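Local structure of putative Xylose isomerase (Rhodospirillum rubrum, 3QXB) at residues V177-L182 and V208-D213; W214-F219 and H244-D249; D253-F258 and F284-Y289. The protein probably acts as a sugar isomerase of the xylose isomerase-like TIM-barrel family and binds two metal ions, modelled here as iron and manganese, at one end of its barrel. All blocks are in the same frame, centred on the assembly; numbering follows the deposited sequence.

Contact 1 of 3, residues V177-L182 and V208-D213. With FE (Fe (III) ion), chain E.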
# COMPACT_ATOMS: atom_id res chain seq x y z
N VAL A 177 2.96 19.02 1.52
CA VAL A 177 2.09 18.27 2.42
C VAL A 177 0.76 18.09 1.70
O VAL A 177 0.20 19.06 1.21
CB VAL A 177 1.84 19.02 3.75
CG1 VAL A 177 0.83 18.24 4.61
CG2 VAL A 177 3.15 19.21 4.47
N GLU A 178 0.24 16.86 1.68
CA GLU A 178 -1.05 16.59 1.06
C GLU A 178 -2.11 16.39 2.12
O GLU A 178 -2.06 15.38 2.84
CB GLU A 178 -0.99 15.31 0.19
CG GLU A 178 -2.33 14.81 -0.27
CD GLU A 178 -2.24 13.66 -1.27
OE1 GLU A 178 -1.25 12.91 -1.27
OE2 GLU A 178 -3.20 13.49 -2.04
N PRO A 179 -3.08 17.32 2.22
CA PRO A 179 -4.15 17.06 3.16
C PRO A 179 -5.02 15.86 2.77
O PRO A 179 -5.11 15.48 1.58
CB PRO A 179 -4.98 18.37 3.12
CG PRO A 179 -3.99 19.40 2.73
CD PRO A 179 -3.15 18.70 1.70
N VAL A 180 -5.65 15.27 3.78
CA VAL A 180 -6.36 14.02 3.63
C VAL A 180 -7.76 14.03 4.28
O VAL A 180 -7.96 14.74 5.29
CB VAL A 180 -5.57 12.88 4.28
CG1 VAL A 180 -4.30 12.62 3.47
CG2 VAL A 180 -5.24 13.27 5.71
N PRO A 181 -8.68 13.19 3.77
CA PRO A 181 -10.10 13.21 4.17
C PRO A 181 -10.40 12.32 5.37
O PRO A 181 -11.39 11.59 5.37
CB PRO A 181 -10.83 12.68 2.91
CG PRO A 181 -9.87 11.70 2.30
CD PRO A 181 -8.47 12.30 2.59
N LEU A 182 -9.54 12.40 6.38
CA LEU A 182 -9.68 11.65 7.62
C LEU A 182 -9.60 12.63 8.78
O LEU A 182 -8.65 13.40 8.83
CB LEU A 182 -8.54 10.65 7.75
CG LEU A 182 -8.60 9.35 6.90
CD1 LEU A 182 -8.45 9.66 5.43
CD2 LEU A 182 -7.49 8.40 7.38
N VAL A 208 7.47 25.16 2.36
CA VAL A 208 6.63 23.95 2.47
C VAL A 208 5.26 24.41 2.02
O VAL A 208 4.72 25.41 2.51
CB VAL A 208 6.63 23.39 3.92
CG1 VAL A 208 5.69 22.17 4.10
CG2 VAL A 208 8.06 23.06 4.35
N ARG A 209 4.70 23.71 1.06
CA ARG A 209 3.45 24.13 0.44
C ARG A 209 2.48 22.96 0.43
O ARG A 209 2.82 21.84 0.80
CB ARG A 209 3.73 24.63 -1.00
CG ARG A 209 4.53 25.94 -1.08
CD ARG A 209 3.68 27.14 -0.61
NE ARG A 209 4.46 28.36 -0.55
CZ ARG A 209 5.05 28.84 0.54
NH1 ARG A 209 5.01 28.19 1.72
NH2 ARG A 209 5.72 29.97 0.45
N LEU A 210 1.26 23.23 -0.02
CA LEU A 210 0.21 22.24 -0.09
C LEU A 210 0.14 21.66 -1.50
O LEU A 210 0.33 22.37 -2.49
CB LEU A 210 -1.15 22.86 0.28
CG LEU A 210 -1.28 23.41 1.71
CD1 LEU A 210 -2.56 24.24 1.85
CD2 LEU A 210 -1.28 22.24 2.71
N LEU A 211 -0.07 20.35 -1.56
CA LEU A 211 -0.56 19.70 -2.77
C LEU A 211 -1.97 19.22 -2.43
O LEU A 211 -2.15 18.52 -1.46
CB LEU A 211 0.39 18.58 -3.21
CG LEU A 211 -0.06 17.75 -4.42
CD1 LEU A 211 1.16 17.18 -5.18
CD2 LEU A 211 -1.05 16.63 -3.97
N VAL A 212 -2.98 19.68 -3.17
CA VAL A 212 -4.36 19.36 -2.80
C VAL A 212 -4.94 18.37 -3.79
O VAL A 212 -4.83 18.56 -4.98
CB VAL A 212 -5.21 20.61 -2.68
CG1 VAL A 212 -6.71 20.29 -2.55
CG2 VAL A 212 -4.69 21.49 -1.51
N ASP A 213 -5.51 17.29 -3.27
CA ASP A 213 -6.04 16.25 -4.11
C ASP A 213 -7.55 16.47 -4.19
O ASP A 213 -8.22 16.55 -3.16
CB ASP A 213 -5.74 14.90 -3.47
CG ASP A 213 -6.17 13.74 -4.33
OD1 ASP A 213 -7.22 13.88 -4.99
OD2 ASP A 213 -5.44 12.73 -4.34
FE FE E . -3.39 12.19 -3.78
O HOH W 1 -5.61 17.14 -0.40
O HOH W 2 -4.07 10.32 -2.59
O HOH W 3 -1.43 11.23 -3.12
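V177 and L210 face each other as a parallel bridge, CA to CA 5.1 Å, where strands 174-177 and 208-213, the fifth and sixth of a closed eight-stranded TIM barrel, run side by side. V177 N donates to R209 O at 2.9 Å, and L211 N returns a bond to V177 O at 3.1 Å. The CA-H groups of L210 and E178 add contacts to V177 O and L211 O, so V177 O meets both an N-H and a CA-H. On the outer side of the sheet, the side chains of P179 and L210 cross at about a right angle, P179 CG 3.9 Å from L210 CD2, under helices 190-200 and 229-236. E178 reaches into the barrel instead: its CG stands anti to the backbone N (chi1 169°) and the extended chain runs beside L211, carrying the carboxylate to the iron. D213 brings its carboxylate plane within 15° of that of E178; its other oxygen, OD1, caps the following helix at G215 N. H244 and E286 complete the protein ligands of this iron. Water 1 joins the two segments, donating to P179 O and accepting from D213 N. At the metal, E178 OE2 and D213 OD2 each bind the iron at 2.2 Å.

Contact 2 of 3, residues W214-F219 and H244-D249. With FE (Fe (III) ion), chain E; MN (manganese (II) ion), chain G.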
# COMPACT_ATOMS: atom_id res chain seq x y z
N TRP A 214 -8.06 16.63 -5.40
CA TRP A 214 -9.47 17.00 -5.59
C TRP A 214 -10.41 15.98 -4.91
O TRP A 214 -11.45 16.35 -4.37
CB TRP A 214 -9.79 17.12 -7.08
CG TRP A 214 -9.45 18.44 -7.69
CD1 TRP A 214 -8.21 18.95 -7.88
CD2 TRP A 214 -10.38 19.41 -8.20
NE1 TRP A 214 -8.30 20.18 -8.48
CE2 TRP A 214 -9.62 20.49 -8.68
CE3 TRP A 214 -11.78 19.45 -8.32
CZ2 TRP A 214 -10.20 21.62 -9.26
CZ3 TRP A 214 -12.37 20.61 -8.90
CH2 TRP A 214 -11.58 21.66 -9.36
N GLY A 215 -10.02 14.72 -4.88
CA GLY A 215 -10.85 13.69 -4.25
C GLY A 215 -10.88 13.78 -2.73
O GLY A 215 -11.83 13.32 -2.09
N HIS A 216 -9.83 14.35 -2.15
CA HIS A 216 -9.76 14.53 -0.72
C HIS A 216 -10.59 15.76 -0.29
O HIS A 216 -11.33 15.68 0.67
CB HIS A 216 -8.33 14.75 -0.30
CG HIS A 216 -7.44 13.58 -0.55
ND1 HIS A 216 -6.13 13.56 -0.13
CD2 HIS A 216 -7.67 12.38 -1.15
CE1 HIS A 216 -5.58 12.40 -0.47
NE2 HIS A 216 -6.50 11.66 -1.08
N ALA A 217 -10.47 16.85 -1.02
CA ALA A 217 -11.26 18.06 -0.73
C ALA A 217 -12.75 17.80 -0.93
O ALA A 217 -13.59 18.37 -0.22
CB ALA A 217 -10.79 19.23 -1.61
N LEU A 218 -13.09 16.98 -1.91
CA LEU A 218 -14.51 16.78 -2.30
C LEU A 218 -15.18 15.62 -1.57
O LEU A 218 -16.29 15.24 -1.89
CB LEU A 218 -14.63 16.61 -3.83
CG LEU A 218 -14.21 17.84 -4.66
CD1 LEU A 218 -14.46 17.63 -6.16
CD2 LEU A 218 -14.91 19.07 -4.21
N PHE A 219 -14.49 15.04 -0.59
CA PHE A 219 -15.06 13.98 0.21
C PHE A 219 -16.22 14.49 1.11
O PHE A 219 -15.99 15.08 2.18
CB PHE A 219 -13.95 13.36 1.06
CG PHE A 219 -14.38 12.18 1.87
CD1 PHE A 219 -14.70 10.99 1.26
CD2 PHE A 219 -14.43 12.25 3.23
CE1 PHE A 219 -15.11 9.92 2.00
CE2 PHE A 219 -14.81 11.16 3.96
CZ PHE A 219 -15.17 10.02 3.35
N HIS A 244 -3.48 16.95 -7.11
CA HIS A 244 -3.80 15.65 -7.68
C HIS A 244 -5.22 15.76 -8.20
O HIS A 244 -6.11 16.29 -7.51
CB HIS A 244 -3.74 14.52 -6.67
CG HIS A 244 -2.36 14.17 -6.25
ND1 HIS A 244 -2.09 13.48 -5.08
CD2 HIS A 244 -1.17 14.40 -6.85
CE1 HIS A 244 -0.78 13.34 -4.97
NE2 HIS A 244 -0.20 13.89 -6.02
N ILE A 245 -5.43 15.26 -9.40
CA ILE A 245 -6.76 15.20 -9.97
C ILE A 245 -7.14 13.72 -10.13
O ILE A 245 -6.31 12.89 -10.44
CB ILE A 245 -6.87 16.00 -11.30
CG1 ILE A 245 -5.94 15.47 -12.39
CG2 ILE A 245 -6.64 17.55 -11.06
CD1 ILE A 245 -6.20 16.13 -13.78
N GLN A 246 -8.43 13.44 -9.94
CA GLN A 246 -9.01 12.11 -10.09
C GLN A 246 -10.51 12.29 -10.27
O GLN A 246 -11.05 13.37 -10.02
CB GLN A 246 -8.79 11.28 -8.83
CG GLN A 246 -8.97 12.11 -7.54
CD GLN A 246 -9.42 11.27 -6.36
OE1 GLN A 246 -10.41 10.52 -6.46
NE2 GLN A 246 -8.72 11.39 -5.24
N GLN A 247 -11.17 11.23 -10.73
CA GLN A 247 -12.60 11.21 -10.83
C GLN A 247 -13.12 10.54 -9.58
O GLN A 247 -12.48 9.64 -9.01
CB GLN A 247 -13.06 10.51 -12.13
CG GLN A 247 -14.52 10.54 -12.46
CD GLN A 247 -15.14 11.93 -12.56
OE1 GLN A 247 -15.31 12.59 -11.55
NE2 GLN A 247 -15.56 12.33 -13.76
N THR A 248 -14.25 11.05 -9.10
CA THR A 248 -14.80 10.57 -7.86
C THR A 248 -16.30 10.87 -7.81
O THR A 248 -16.77 11.75 -8.53
CB THR A 248 -14.09 11.24 -6.67
OG1 THR A 248 -14.67 10.79 -5.44
CG2 THR A 248 -14.21 12.79 -6.77
N ASP A 249 -17.04 10.13 -6.99
CA ASP A 249 -18.43 10.48 -6.69
C ASP A 249 -18.52 11.27 -5.40
O ASP A 249 -19.60 11.65 -4.99
CB ASP A 249 -19.32 9.22 -6.62
CG ASP A 249 -18.89 8.27 -5.53
OD1 ASP A 249 -17.87 8.55 -4.85
OD2 ASP A 249 -19.53 7.23 -5.36
FE FE E . -3.39 12.19 -3.78
MN MN G . -6.27 9.76 -2.10
O HOH W 4 -14.13 11.98 -2.91
O HOH W 2 -4.07 10.32 -2.59
O HOH W 3 -1.43 11.23 -3.12
O HOH W 5 -5.32 7.62 -1.42
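One direct hydrogen bond joins the backbones, W214 N donating to H244 O at 2.9 Å, nearly straight at 170°. That carbonyl oxygen also lies at the edge of the W214 ring, near its plane and 3.4 Å from CD1. A second polar link runs through water 4, which donates to G215 O and accepts from T248 OG1, both at 2.8 Å; OG1 also hydrogen-bonds G250. Apolar packing comes from W214 and I245, whose side chains lie alongside each other with CD1 of the indole 3.8 Å from I245 CG2; L269 of helix 266-275 touches both.

Residues 214-219 follow strand 208-213 of the TIM barrel, and 244-249 begin with the last two residues of strand 240-245, at the end where the metals sit. Here Q246, its CG turned between backbone N and carbonyl carbon (chi1 40°), brings its amide against G215, NE2 standing 3.3 Å from G215 CA; a CB there would collide with it. NE2 hydrogen-bonds D213 OD1 and D253 OD1, and OE1 accepts from H255 N, a second shell to the metal ligands. A leucine in place of Q246 would probably leave these three atoms without their shared partner and less firmly oriented.

Metal coordination divides the two histidines: H244 ND1 binds the iron and H216 NE2 the manganese, each at 2.2 Å. Their far nitrogens are held from outside, H244 NE2 by Q53 and H216 ND1 by P179 O.

Contact 3 of 3, residues D253-F258 and F284-Y289. With MN (manganese (II) ion), chain G; FE (Fe (III) ion), chain E; EDO (1,2-ethanediol), chain K.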
# COMPACT_ATOMS: atom_id res chain seq x y z
N ASP A 253 -12.74 8.00 -1.38
CA ASP A 253 -11.60 8.53 -2.10
C ASP A 253 -11.33 7.65 -3.30
O ASP A 253 -10.54 6.71 -3.21
CB ASP A 253 -10.36 8.61 -1.19
CG ASP A 253 -9.20 9.35 -1.85
OD1 ASP A 253 -9.46 10.14 -2.80
OD2 ASP A 253 -8.02 9.17 -1.41
N ARG A 254 -12.00 7.92 -4.42
CA ARG A 254 -12.13 6.90 -5.49
C ARG A 254 -10.85 6.68 -6.32
O ARG A 254 -10.51 5.54 -6.65
CB ARG A 254 -13.29 7.22 -6.43
CG ARG A 254 -14.64 7.25 -5.74
CD ARG A 254 -14.96 5.95 -5.01
NE ARG A 254 -16.38 5.88 -4.72
CZ ARG A 254 -17.04 4.79 -4.37
NH1 ARG A 254 -16.42 3.62 -4.22
NH2 ARG A 254 -18.35 4.87 -4.17
N HIS A 255 -10.20 7.79 -6.68
CA HIS A 255 -9.10 7.80 -7.62
C HIS A 255 -9.50 7.09 -8.91
O HIS A 255 -8.71 6.32 -9.47
CB HIS A 255 -7.83 7.16 -7.03
CG HIS A 255 -7.25 7.94 -5.89
ND1 HIS A 255 -6.44 9.03 -6.07
CD2 HIS A 255 -7.41 7.80 -4.55
CE1 HIS A 255 -6.12 9.54 -4.90
NE2 HIS A 255 -6.69 8.80 -3.96
N TRP A 256 -10.73 7.34 -9.36
CA TRP A 256 -11.19 6.83 -10.63
C TRP A 256 -10.52 7.60 -11.74
O TRP A 256 -10.06 8.73 -11.56
CB TRP A 256 -12.71 6.91 -10.81
CG TRP A 256 -13.49 5.98 -9.93
CD1 TRP A 256 -13.10 4.77 -9.42
CD2 TRP A 256 -14.82 6.19 -9.45
NE1 TRP A 256 -14.08 4.24 -8.64
CE2 TRP A 256 -15.15 5.09 -8.64
CE3 TRP A 256 -15.75 7.21 -9.60
CZ2 TRP A 256 -16.40 4.97 -8.00
CZ3 TRP A 256 -17.00 7.09 -8.98
CH2 TRP A 256 -17.31 5.97 -8.20
N SER A 257 -10.47 6.96 -12.90
CA SER A 257 -9.99 7.66 -14.09
C SER A 257 -11.13 8.45 -14.75
O SER A 257 -12.29 8.32 -14.38
CB SER A 257 -9.41 6.64 -15.04
OG SER A 257 -10.40 6.20 -15.92
N PHE A 258 -10.78 9.28 -15.74
CA PHE A 258 -11.74 10.14 -16.39
C PHE A 258 -12.55 9.49 -17.52
O PHE A 258 -13.31 10.16 -18.23
CB PHE A 258 -11.06 11.45 -16.79
CG PHE A 258 -10.57 12.23 -15.60
CD1 PHE A 258 -11.41 13.10 -14.93
CD2 PHE A 258 -9.28 12.03 -15.10
CE1 PHE A 258 -10.97 13.79 -13.84
CE2 PHE A 258 -8.85 12.70 -14.01
CZ PHE A 258 -9.67 13.58 -13.37
N PHE A 284 -1.73 16.95 -11.54
CA PHE A 284 -1.26 15.59 -11.74
C PHE A 284 -2.41 14.58 -11.59
O PHE A 284 -3.01 14.47 -10.52
CB PHE A 284 -0.19 15.22 -10.70
CG PHE A 284 1.09 16.02 -10.78
CD1 PHE A 284 2.02 15.79 -11.76
CD2 PHE A 284 1.37 16.98 -9.84
CE1 PHE A 284 3.22 16.51 -11.79
CE2 PHE A 284 2.57 17.68 -9.86
CZ PHE A 284 3.48 17.43 -10.82
N ALA A 285 -2.67 13.82 -12.65
CA ALA A 285 -3.63 12.75 -12.59
C ALA A 285 -3.06 11.68 -11.70
O ALA A 285 -1.95 11.23 -11.95
CB ALA A 285 -3.89 12.15 -13.96
N GLU A 286 -3.84 11.31 -10.68
CA GLU A 286 -3.49 10.28 -9.73
C GLU A 286 -4.59 9.24 -9.70
O GLU A 286 -5.55 9.32 -8.92
CB GLU A 286 -3.23 10.83 -8.32
CG GLU A 286 -2.63 9.77 -7.42
CD GLU A 286 -2.56 10.15 -5.95
OE1 GLU A 286 -3.35 10.96 -5.48
OE2 GLU A 286 -1.69 9.59 -5.25
N ILE A 287 -4.42 8.26 -10.59
CA ILE A 287 -5.45 7.28 -10.91
C ILE A 287 -4.94 5.95 -10.38
O ILE A 287 -3.80 5.55 -10.66
CB ILE A 287 -5.77 7.18 -12.44
CG1 ILE A 287 -5.94 8.58 -13.09
CG2 ILE A 287 -7.00 6.26 -12.67
CD1 ILE A 287 -7.02 9.44 -12.49
N LEU A 288 -5.78 5.29 -9.60
CA LEU A 288 -5.41 4.03 -8.99
C LEU A 288 -6.23 2.87 -9.62
O LEU A 288 -7.45 2.99 -9.88
CB LEU A 288 -5.59 4.10 -7.48
CG LEU A 288 -4.62 5.04 -6.73
CD1 LEU A 288 -5.03 5.10 -5.27
CD2 LEU A 288 -3.13 4.63 -6.88
N TYR A 289 -5.53 1.80 -9.95
CA TYR A 289 -6.14 0.67 -10.59
C TYR A 289 -5.93 -0.52 -9.69
O TYR A 289 -4.86 -0.68 -9.08
CB TYR A 289 -5.49 0.43 -11.95
CG TYR A 289 -5.85 1.43 -12.99
CD1 TYR A 289 -5.04 2.55 -13.23
CD2 TYR A 289 -6.99 1.27 -13.78
CE1 TYR A 289 -5.37 3.49 -14.19
CE2 TYR A 289 -7.32 2.20 -14.74
CZ TYR A 289 -6.50 3.32 -14.94
OH TYR A 289 -6.76 4.26 -15.91
MN MN G . -6.27 9.76 -2.10
FE FE E . -3.39 12.19 -3.78
C1 EDO K . -9.95 2.66 -12.32
O1 EDO K . -10.18 1.74 -11.28
C2 EDO K . -11.25 3.43 -12.37
O2 EDO K . -10.99 4.58 -13.11
O HOH W 6 -9.49 3.63 -8.50
O HOH W 2 -4.07 10.32 -2.59
O HOH W 3 -1.43 11.23 -3.12
O HOH W 5 -5.32 7.62 -1.42
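H255 ND1 donates to E286 O at 3.0 Å, the acceptor lying at the edge of the imidazole and only 9° out of the ring plane. Over one face lies L288: the two side chains run side by side, and CD1 of L288 sits 3.9 Å from the centroid of the H255 ring, 28° off the normal, a CH-pi contact. The E286 carboxylate stands almost perpendicular to the ring, their planes 86° apart, and its OE1 approaches H255 CE1. Backbone atoms reinforce this meeting, since L288 N donates to H255 O at 3.1 Å.

Farther along, I287 points its two branches to different targets. Its CG2, anti to the backbone N, presses on S257 CB at 3.4 Å, tighter than normal van der Waals contact, whereas CD1 reaches W256 O and F258 CE2, the latter at 4.0 Å. The hydroxyls of S257 and Y289 both hydrogen-bond D301 of helix 295-310, which ties this end of the contact to the barrel's outer layer. An ethanediol, probably from the crystallisation liquor, lies between W256, S257 and Y289.

Strand 283-285 is the eighth of the TIM barrel, and the loop 253-258 follows the seventh; together they bring ligands to both metals. H255 NE2 binds the manganese at 2.1 Å beside D253 OD2, with H216 completing the protein ligands, and E286 OE1 binds the iron, also at 2.1 Å. Because ND1 of H255 is the donor to E286 O, NE2 keeps its lone pair for the manganese. The bond that fixes the ring's rotation thus runs to the backbone of an iron ligand, which probably couples the geometry of the two metal positions.

All three contacts converge on one two-metal centre at the mouth of the TIM barrel. Contacts 1, 2 and 3 each supply iron ligands, and contacts 2 and 3 together supply the protein ligands of the manganese; water 2, bound to both metals at 2.3 Å, bridges them. The Q246 NE2 to D213 OD1 (2.9 Å) and H216 ND1 to P179 O (2.8 Å) links tie contact 2 to contact 1. Contacts 2 and 3, their centres about 8 Å apart, are joined by the I245 N to F284 O bond, 2.8 Å, and at the iron H244 ND1 lies 2.9 Å from E286 OE1. Between contacts 1 and 3, D213 OD2 and E286 OE1 come within 3.0 Å, where the shared iron probably offsets their like charges.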